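Long-range contacts in GCN5-related N-acetyltransferase (Brucella melitensis biovar Abortus 2308, PDB 3TCV), which probably transfers an acetyl group from acetyl-coenzyme A to an amine, as a member of the GCN5-related N-acetyltransferase (GNAT) family: residues Gly55-Phe59 against Pro79-Phe85; Asp97-Val103 against Arg114-Ile120. All blocks are in the same frame, centred on the assembly; numbering follows the deposited sequence.

Contact 1 of 2, residues Gly55-Phe59 against Pro79-Phe85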
ATOM      1  N   GLY B  55      18.073  16.079  19.346  1.00 24.29           N
ATOM      2  CA  GLY B  55      19.162  15.312  18.749  1.00 23.68           C
ATOM      3  C   GLY B  55      20.037  14.553  19.717  1.00 23.40           C
ATOM      4  O   GLY B  55      20.299  13.363  19.530  1.00 22.33           O
ATOM      5  N   ASP B  56      20.524  15.240  20.752  1.00 23.97           N
ATOM      6  CA  ASP B  56      21.433  14.598  21.694  1.00 23.63           C
ATOM      7  C   ASP B  56      20.784  13.456  22.459  1.00 22.98           C
ATOM      8  O   ASP B  56      21.357  12.362  22.552  1.00 22.22           O
ATOM      9  CB  ASP B  56      22.034  15.620  22.654  1.00 25.13           C
ATOM     10  CG  ASP B  56      22.948  16.625  21.940  1.00 25.93           C
ATOM     11  OD1 ASP B  56      23.287  16.426  20.739  1.00 26.14           O
ATOM     12  OD2 ASP B  56      23.325  17.621  22.580  1.00 25.95           O
ATOM     13  N   GLU B  57      19.593  13.698  23.002  1.00 22.54           N
ATOM     14  CA  GLU B  57      18.918  12.687  23.792  1.00 22.47           C
ATOM     15  C   GLU B  57      18.402  11.556  22.905  1.00 21.05           C
ATOM     16  O   GLU B  57      18.401  10.413  23.329  1.00 21.09           O
ATOM     17  CB  GLU B  57      17.794  13.289  24.653  1.00 23.62           C
ATOM     18  CG  GLU B  57      18.311  14.194  25.762  1.00 25.47           C
ATOM     19  CD  GLU B  57      17.218  14.814  26.622  1.00 26.85           C
ATOM     20  OE1 GLU B  57      16.024  14.478  26.474  1.00 26.05           O
ATOM     21  OE2 GLU B  57      17.558  15.674  27.473  1.00 30.42           O
ATOM     22  N   LEU B  58      17.996  11.855  21.670  1.00 20.35           N
ATOM     23  CA  LEU B  58      17.535  10.770  20.778  1.00 19.39           C
ATOM     24  C   LEU B  58      18.730   9.946  20.324  1.00 19.17           C
ATOM     25  O   LEU B  58      18.631   8.730  20.174  1.00 18.79           O
ATOM     26  CB  LEU B  58      16.756  11.302  19.570  1.00 18.91           C
ATOM     27  CG  LEU B  58      16.202  10.237  18.620  1.00 18.53           C
ATOM     28  CD1 LEU B  58      15.280   9.286  19.369  1.00 18.10           C
ATOM     29  CD2 LEU B  58      15.509  10.918  17.445  1.00 18.34           C
ATOM     30  N   PHE B  59      19.873  10.600  20.122  1.00 19.66           N
ATOM     31  CA  PHE B  59      21.090   9.858  19.825  1.00 19.29           C
ATOM     32  C   PHE B  59      21.373   8.884  20.961  1.00 19.03           C
ATOM     33  O   PHE B  59      21.682   7.728  20.722  1.00 19.25           O
ATOM     34  CB  PHE B  59      22.315  10.759  19.620  1.00 19.48           C
ATOM     35  CG  PHE B  59      23.609   9.982  19.603  1.00 19.67           C
ATOM     36  CD1 PHE B  59      23.922   9.158  18.540  1.00 19.16           C
ATOM     37  CD2 PHE B  59      24.476  10.030  20.690  1.00 20.30           C
ATOM     38  CE1 PHE B  59      25.085   8.404  18.554  1.00 19.89           C
ATOM     39  CE2 PHE B  59      25.652   9.295  20.703  1.00 20.65           C
ATOM     40  CZ  PHE B  59      25.960   8.479  19.638  1.00 20.35           C
ATOM     41  N   PRO B  79      22.940   4.726  15.059  1.00 22.61           N
ATOM     42  CA  PRO B  79      24.066   5.604  14.777  1.00 23.08           C
ATOM     43  C   PRO B  79      25.305   5.206  15.583  1.00 23.97           C
ATOM     44  O   PRO B  79      25.205   4.963  16.788  1.00 24.78           O
ATOM     45  CB  PRO B  79      23.559   6.974  15.219  1.00 22.75           C
ATOM     46  CG  PRO B  79      22.563   6.672  16.279  1.00 22.84           C
ATOM     47  CD  PRO B  79      21.897   5.389  15.860  1.00 22.55           C
ATOM     48  N   ALA B  80      26.462   5.178  14.924  1.00 25.27           N
ATOM     49  CA  ALA B  80      27.731   4.816  15.571  1.00 25.94           C
ATOM     50  C   ALA B  80      28.283   5.973  16.401  1.00 26.37           C
ATOM     51  O   ALA B  80      28.916   5.746  17.430  1.00 28.06           O
ATOM     52  CB  ALA B  80      28.765   4.364  14.532  1.00 26.56           C
ATOM     53  N   THR B  81      28.033   7.204  15.951  1.00 24.50           N
ATOM     54  CA  THR B  81      28.484   8.413  16.635  1.00 23.99           C
ATOM     55  C   THR B  81      27.399   9.474  16.523  1.00 22.61           C
ATOM     56  O   THR B  81      26.526   9.385  15.665  1.00 22.28           O
ATOM     57  CB  THR B  81      29.764   9.022  15.997  1.00 24.59           C
ATOM     58  OG1 THR B  81      29.436   9.628  14.747  1.00 23.99           O
ATOM     59  CG2 THR B  81      30.858   7.971  15.753  1.00 25.21           C
ATOM     60  N   ARG B  82      27.465  10.483  17.392  1.00 22.33           N
ATOM     61  CA  ARG B  82      26.547  11.604  17.326  1.00 22.01           C
ATOM     62  C   ARG B  82      26.620  12.343  15.996  1.00 21.21           C
ATOM     63  O   ARG B  82      25.597  12.696  15.424  1.00 20.55           O
ATOM     64  CB  ARG B  82      26.804  12.569  18.493  1.00 22.52           C
ATOM     65  CG  ARG B  82      25.959  13.823  18.467  1.00 23.21           C
ATOM     66  CD  ARG B  82      24.497  13.519  18.769  1.00 23.50           C
ATOM     67  NE  ARG B  82      23.666  14.696  18.612  1.00 23.91           N
ATOM     68  CZ  ARG B  82      23.224  15.179  17.459  1.00 24.63           C
ATOM     69  NH1 ARG B  82      23.544  14.614  16.302  1.00 25.06           N
ATOM     70  NH2 ARG B  82      22.476  16.268  17.456  1.00 26.22           N
ATOM     71  N   ALA B  83      27.834  12.576  15.496  1.00 20.48           N
ATOM     72  CA  ALA B  83      27.981  13.236  14.208  1.00 20.59           C
ATOM     73  C   ALA B  83      27.315  12.427  13.087  1.00 20.48           C
ATOM     74  O   ALA B  83      26.683  12.989  12.208  1.00 19.71           O
ATOM     75  CB  ALA B  83      29.446  13.501  13.890  1.00 20.76           C
ATOM     76  N   GLU B  84      27.444  11.101  13.136  1.00 21.13           N
ATOM     77  CA  GLU B  84      26.892  10.246  12.083  1.00 21.90           C
ATOM     78  C   GLU B  84      25.365  10.196  12.099  1.00 21.04           C
ATOM     79  O   GLU B  84      24.759   9.837  11.097  1.00 20.25           O
ATOM     80  CB  GLU B  84      27.494   8.826  12.153  1.00 23.68           C
ATOM     81  CG  GLU B  84      28.908   8.747  11.569  1.00 27.29           C
ATOM     82  CD  GLU B  84      29.539   7.351  11.624  1.00 30.43           C
ATOM     83  OE1 GLU B  84      29.027   6.461  12.318  1.00 35.06           O
ATOM     84  OE2 GLU B  84      30.574   7.142  10.966  1.00 34.78           O
ATOM     85  N   PHE B  85      24.773  10.577  13.221  1.00 20.25           N
ATOM     86  CA  PHE B  85      23.321  10.595  13.392  1.00 20.28           C
ATOM     87  C   PHE B  85      22.681  11.819  12.730  1.00 20.43           C
ATOM     88  O   PHE B  85      21.501  11.809  12.361  1.00 19.12           O
ATOM     89  CB  PHE B  85      23.020  10.576  14.895  1.00 20.29           C
ATOM     90  CG  PHE B  85      21.565  10.435  15.250  1.00 20.16           C
ATOM     91  CD1 PHE B  85      20.823   9.373  14.751  1.00 20.07           C
ATOM     92  CD2 PHE B  85      20.969  11.310  16.145  1.00 20.56           C
ATOM     93  CE1 PHE B  85      19.496   9.202  15.105  1.00 20.10           C
ATOM     94  CE2 PHE B  85      19.639  11.158  16.502  1.00 20.53           C
ATOM     95  CZ  PHE B  85      18.907  10.093  15.988  1.00 20.46           C
TER
HETATM   96  O   HOH W   1      21.252  18.089  18.708  1.00 43.17           O

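Contact 2 of 2, residues Asp97-Val103 against Arg114-Ile120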
ATOM      1  N   ASP B  97       6.222  13.664   5.407  1.00 22.88           N
ATOM      2  CA  ASP B  97       5.710  12.304   5.382  1.00 22.07           C
ATOM      3  C   ASP B  97       6.892  11.365   5.154  1.00 21.24           C
ATOM      4  O   ASP B  97       7.413  11.311   4.041  1.00 22.11           O
ATOM      5  CB  ASP B  97       4.674  12.150   4.262  1.00 22.51           C
ATOM      6  CG  ASP B  97       3.936  10.811   4.320  1.00 22.43           C
ATOM      7  OD1 ASP B  97       4.457   9.871   4.964  1.00 21.09           O
ATOM      8  OD2 ASP B  97       2.852  10.711   3.686  1.00 22.64           O
ATOM      9  N   PRO B  98       7.329  10.636   6.192  1.00 19.97           N
ATOM     10  CA  PRO B  98       6.722  10.567   7.517  1.00 19.19           C
ATOM     11  C   PRO B  98       6.841  11.867   8.290  1.00 19.32           C
ATOM     12  O   PRO B  98       7.841  12.580   8.146  1.00 20.28           O
ATOM     13  CB  PRO B  98       7.538   9.481   8.228  1.00 18.83           C
ATOM     14  CG  PRO B  98       8.235   8.727   7.146  1.00 19.11           C
ATOM     15  CD  PRO B  98       8.506   9.756   6.096  1.00 19.54           C
ATOM     16  N   LEU B  99       5.860  12.123   9.145  1.00 18.84           N
ATOM     17  CA  LEU B  99       5.867  13.249  10.064  1.00 18.62           C
ATOM     18  C   LEU B  99       6.318  12.737  11.419  1.00 18.49           C
ATOM     19  O   LEU B  99       5.558  12.062  12.137  1.00 18.83           O
ATOM     20  CB  LEU B  99       4.475  13.878  10.166  1.00 18.67           C
ATOM     21  CG  LEU B  99       4.362  15.214  10.921  1.00 19.05           C
ATOM     22  CD1 LEU B  99       5.150  16.325  10.234  1.00 18.94           C
ATOM     23  CD2 LEU B  99       2.895  15.617  11.044  1.00 18.65           C
ATOM     24  N   PHE B 100       7.537  13.097  11.793  1.00 18.82           N
ATOM     25  CA  PHE B 100       8.175  12.554  12.981  1.00 18.50           C
ATOM     26  C   PHE B 100       7.911  13.331  14.238  1.00 19.15           C
ATOM     27  O   PHE B 100       7.864  14.569  14.230  1.00 19.47           O
ATOM     28  CB  PHE B 100       9.701  12.440  12.786  1.00 18.85           C
ATOM     29  CG  PHE B 100      10.121  11.258  11.970  1.00 18.57           C
ATOM     30  CD1 PHE B 100      10.414  10.041  12.581  1.00 18.42           C
ATOM     31  CD2 PHE B 100      10.247  11.358  10.599  1.00 18.77           C
ATOM     32  CE1 PHE B 100      10.815   8.950  11.837  1.00 18.38           C
ATOM     33  CE2 PHE B 100      10.645  10.269   9.842  1.00 18.76           C
ATOM     34  CZ  PHE B 100      10.939   9.063  10.464  1.00 18.86           C
ATOM     35  N   PHE B 101       7.791  12.568  15.324  1.00 18.82           N
ATOM     36  CA  PHE B 101       7.675  13.084  16.679  1.00 19.24           C
ATOM     37  C   PHE B 101       8.684  12.423  17.589  1.00 19.36           C
ATOM     38  O   PHE B 101       8.863  11.194  17.552  1.00 18.32           O
ATOM     39  CB  PHE B 101       6.267  12.813  17.228  1.00 19.52           C
ATOM     40  CG  PHE B 101       5.204  13.592  16.523  1.00 20.18           C
ATOM     41  CD1 PHE B 101       4.634  14.714  17.127  1.00 20.67           C
ATOM     42  CD2 PHE B 101       4.797  13.247  15.234  1.00 20.16           C
ATOM     43  CE1 PHE B 101       3.688  15.478  16.451  1.00 20.85           C
ATOM     44  CE2 PHE B 101       3.845  14.009  14.564  1.00 20.31           C
ATOM     45  CZ  PHE B 101       3.291  15.116  15.172  1.00 20.66           C
ATOM     46  N   ALA B 102       9.316  13.220  18.442  1.00 19.69           N
ATOM     47  CA  ALA B 102      10.094  12.673  19.541  1.00 20.27           C
ATOM     48  C   ALA B 102       9.123  12.202  20.594  1.00 20.84           C
ATOM     49  O   ALA B 102       8.102  12.874  20.858  1.00 21.44           O
ATOM     50  CB  ALA B 102      11.037  13.715  20.126  1.00 21.11           C
ATOM     51  N   VAL B 103       9.452  11.075  21.224  1.00 20.74           N
ATOM     52  CA  VAL B 103       8.643  10.503  22.293  1.00 21.15           C
ATOM     53  C   VAL B 103       9.422  10.731  23.587  1.00 22.07           C
ATOM     54  O   VAL B 103      10.498  10.147  23.789  1.00 21.89           O
ATOM     55  CB  VAL B 103       8.387   8.989  22.091  1.00 20.64           C
ATOM     56  CG1 VAL B 103       7.461   8.446  23.172  1.00 20.30           C
ATOM     57  CG2 VAL B 103       7.806   8.718  20.705  1.00 19.89           C
ATOM     58  N   ARG B 114      11.207   7.651  19.101  1.00 16.05           N
ATOM     59  CA  ARG B 114      10.566   8.470  18.083  1.00 16.50           C
ATOM     60  C   ARG B 114       9.535   7.627  17.332  1.00 16.25           C
ATOM     61  O   ARG B 114       9.577   6.401  17.410  1.00 16.16           O
ATOM     62  CB  ARG B 114      11.615   9.100  17.135  1.00 16.82           C
ATOM     63  CG  ARG B 114      12.744   8.192  16.680  1.00 17.00           C
ATOM     64  CD  ARG B 114      12.387   7.226  15.555  1.00 17.10           C
ATOM     65  NE  ARG B 114      13.570   6.550  15.012  1.00 17.04           N
ATOM     66  CZ  ARG B 114      13.584   5.730  13.962  1.00 17.33           C
ATOM     67  NH1 ARG B 114      12.463   5.423  13.330  1.00 17.09           N
ATOM     68  NH2 ARG B 114      14.729   5.227  13.517  1.00 17.62           N
ATOM     69  N   GLN B 115       8.613   8.298  16.651  1.00 16.48           N
ATOM     70  CA  GLN B 115       7.564   7.631  15.868  1.00 16.35           C
ATOM     71  C   GLN B 115       7.000   8.628  14.862  1.00 16.75           C
ATOM     72  O   GLN B 115       7.274   9.814  14.971  1.00 17.10           O
ATOM     73  CB  GLN B 115       6.444   7.119  16.794  1.00 16.48           C
ATOM     74  CG  GLN B 115       5.724   8.189  17.598  1.00 16.90           C
ATOM     75  CD  GLN B 115       4.732   7.632  18.618  1.00 17.15           C
ATOM     76  OE1 GLN B 115       5.046   6.694  19.341  1.00 17.44           O
ATOM     77  NE2 GLN B 115       3.542   8.238  18.706  1.00 17.01           N
ATOM     78  N   ALA B 116       6.201   8.156  13.910  1.00 16.28           N
ATOM     79  CA  ALA B 116       5.695   9.037  12.868  1.00 16.51           C
ATOM     80  C   ALA B 116       4.313   8.658  12.399  1.00 16.61           C
ATOM     81  O   ALA B 116       3.920   7.480  12.456  1.00 15.64           O
ATOM     82  CB  ALA B 116       6.672   9.046  11.683  1.00 16.75           C
ATOM     83  N   LEU B 117       3.573   9.672  11.968  1.00 17.14           N
ATOM     84  CA  LEU B 117       2.392   9.509  11.129  1.00 17.20           C
ATOM     85  C   LEU B 117       2.888   9.549   9.696  1.00 17.60           C
ATOM     86  O   LEU B 117       3.682  10.443   9.333  1.00 18.73           O
ATOM     87  CB  LEU B 117       1.369  10.620  11.395  1.00 17.63           C
ATOM     88  CG  LEU B 117       0.715  10.582  12.792  1.00 17.74           C
ATOM     89  CD1 LEU B 117      -0.098  11.849  13.032  1.00 18.58           C
ATOM     90  CD2 LEU B 117      -0.152   9.319  12.967  1.00 17.47           C
ATOM     91  N   MET B 118       2.492   8.567   8.898  1.00 17.33           N
ATOM     92  CA  MET B 118       3.071   8.400   7.567  1.00 17.78           C
ATOM     93  C   MET B 118       2.088   7.790   6.595  1.00 18.00           C
ATOM     94  O   MET B 118       1.027   7.347   6.983  1.00 16.93           O
ATOM     95  CB  MET B 118       4.342   7.539   7.644  1.00 18.03           C
ATOM     96  CG  MET B 118       4.135   6.128   8.171  1.00 18.08           C
ATOM     97  SD  MET B 118       5.725   5.305   8.477  1.00 18.41           S
ATOM     98  CE  MET B 118       6.067   4.783   6.798  1.00 18.08           C
ATOM     99  N   ARG B 119       2.478   7.744   5.331  1.00 18.99           N
ATOM    100  CA  ARG B 119       1.605   7.301   4.251  1.00 19.84           C
ATOM    101  C   ARG B 119       0.249   7.975   4.401  1.00 19.70           C
ATOM    102  O   ARG B 119      -0.813   7.340   4.398  1.00 19.09           O
ATOM    103  CB  ARG B 119       1.548   5.779   4.208  1.00 20.97           C
ATOM    104  CG  ARG B 119       2.945   5.200   3.900  1.00 22.77           C
ATOM    105  CD  ARG B 119       3.007   3.688   3.846  1.00 23.93           C
ATOM    106  NE  ARG B 119       1.962   3.219   2.983  1.00 24.83           N
ATOM    107  CZ  ARG B 119       0.759   2.818   3.396  1.00 25.92           C
ATOM    108  NH1 ARG B 119       0.474   2.757   4.690  1.00 25.39           N
ATOM    109  NH2 ARG B 119      -0.160   2.467   2.494  1.00 28.13           N
ATOM    110  N   ILE B 120       0.333   9.300   4.501  1.00 19.14           N
ATOM    111  CA  ILE B 120      -0.789  10.157   4.812  1.00 19.03           C
ATOM    112  C   ILE B 120      -1.683  10.298   3.559  1.00 19.60           C
ATOM    113  O   ILE B 120      -1.197  10.651   2.467  1.00 19.13           O
ATOM    114  CB  ILE B 120      -0.286  11.536   5.321  1.00 19.54           C
ATOM    115  CG1 ILE B 120       0.635  11.381   6.554  1.00 19.17           C
ATOM    116  CG2 ILE B 120      -1.471  12.435   5.666  1.00 19.44           C
ATOM    117  CD1 ILE B 120       1.514  12.600   6.845  1.00 19.62           C
TER

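Contact 1 of 2, residues Gly55-Phe59 against Pro79-Phe85
Phe59, on helix 51-61, lies against the start of helix 82-94, a helix-to-helix contact of the GNAT fold in which an aromatic side chain is packed against the first turn of a helix, just after its N-cap. Thr81 holds the cap position: its OG1 accepts from Glu84 N at 3.0 Å, and Phe85 N makes a weak bond back to Thr81 O. The tight part of the contact is centred on the Phe59 ring, the residue with the largest area buried here. Arg82 covers one face of it, with CB 4.1 Å from the ring centroid and only 10° off the ring normal, a CH-pi contact over the middle of the ring. At its far end, Phe59 CE1 comes within 3.3 Å of Thr81 C, so the ring packs on backbone as well as side chain. Pro79 CB lies in the plane of the ring at its edge, while Pro79 CG reaches to 3.6 Å from Phe59 CD1. With CG anti to the backbone N (chi1 168°), the Phe59 side chain is carried across to this helix start. Deeper in the protein, Phe85 turns its ring edge to Leu58, with CZ 3.8 Å from Leu58 CG.

The outer side is polar and more exposed. Arg82 bends at chi2, which brings its CD beside Phe59 CB and its guanidinium to exposed Asp56, with carboxylate and guanidinium planes 70° apart. The same guanidinium has a second acidic partner, Glu86, which is salt-bridged to NH1. Arg82 NH2 adds a weak bond to Asp56 OD1. The main bond of the salt bridge is a nearly straight hydrogen bond of 2.8 Å from Arg82 NE to Asp56 OD1, received on the anti lone pair and close to the guanidinium plane.

Contact 2 of 2, residues Asp97-Val103 against Arg114-Ile120
Gln115 and Phe101 form a hydrogen-bonded pair, Phe101 N reaching Gln115 O at 2.8 Å, in two antiparallel strands of the GNAT sheet, 99-105 and 110-121, joined as a beta hairpin. The axes of strands 99-103 and 114-118 approach to 4.6 Å at 154°, and the reciprocal backbone bonds establish the antiparallel register. Arg114, Asp97 and Gln115 have most surface buried here. The Gln115 side chain leaves from between the backbone N and carbonyl carbon and crosses Val103 at about a right angle; OE1 and NE2 are bonded to Trp134 and Ala147. On the other face of the sheet, Arg114 runs alongside Phe100, its guanidinium plane 74° from the ring, and reaches Ser131 and Glu76. Ala116 CB sits over the centre of that Phe100 ring, 4.0 Å from its centroid. Where the second strand turns its corner, the Asp97 carboxylate takes two backbone N-H groups: OD1 receives Arg119 N at 2.9 Å on its syn lone pair, and OD2 receives Ile120 N at 3.0 Å, 31° out of the carboxylate plane. One acidic side chain thus continues the cross-strand bonding beyond the ladder, and the two N-H donors probably stabilise its negative charge.

Contact 2 belongs to the core, its centre about 8 Å from that of the chain, whereas the centre of contact 1 lies about 21 Å out and the contact is only partly buried. Their chemistry follows this placement: 97-103 and 114-120 are joined chiefly by backbone hydrogen bonds between neighbouring strands, while 55-59 and 79-85 meet without any backbone-to-backbone hydrogen bond, through side chains packed on each other and on backbone, with a solvent-facing salt bridge outside. The contacts hold different elements, yet helix 82-94 is followed, after a short loop, by strand 99-105. With centres about 18 Å apart, they also touch: Leu58 CD1 lies 3.9 Å from Arg114 CG, a point where helix 51-61 packs on the sheet.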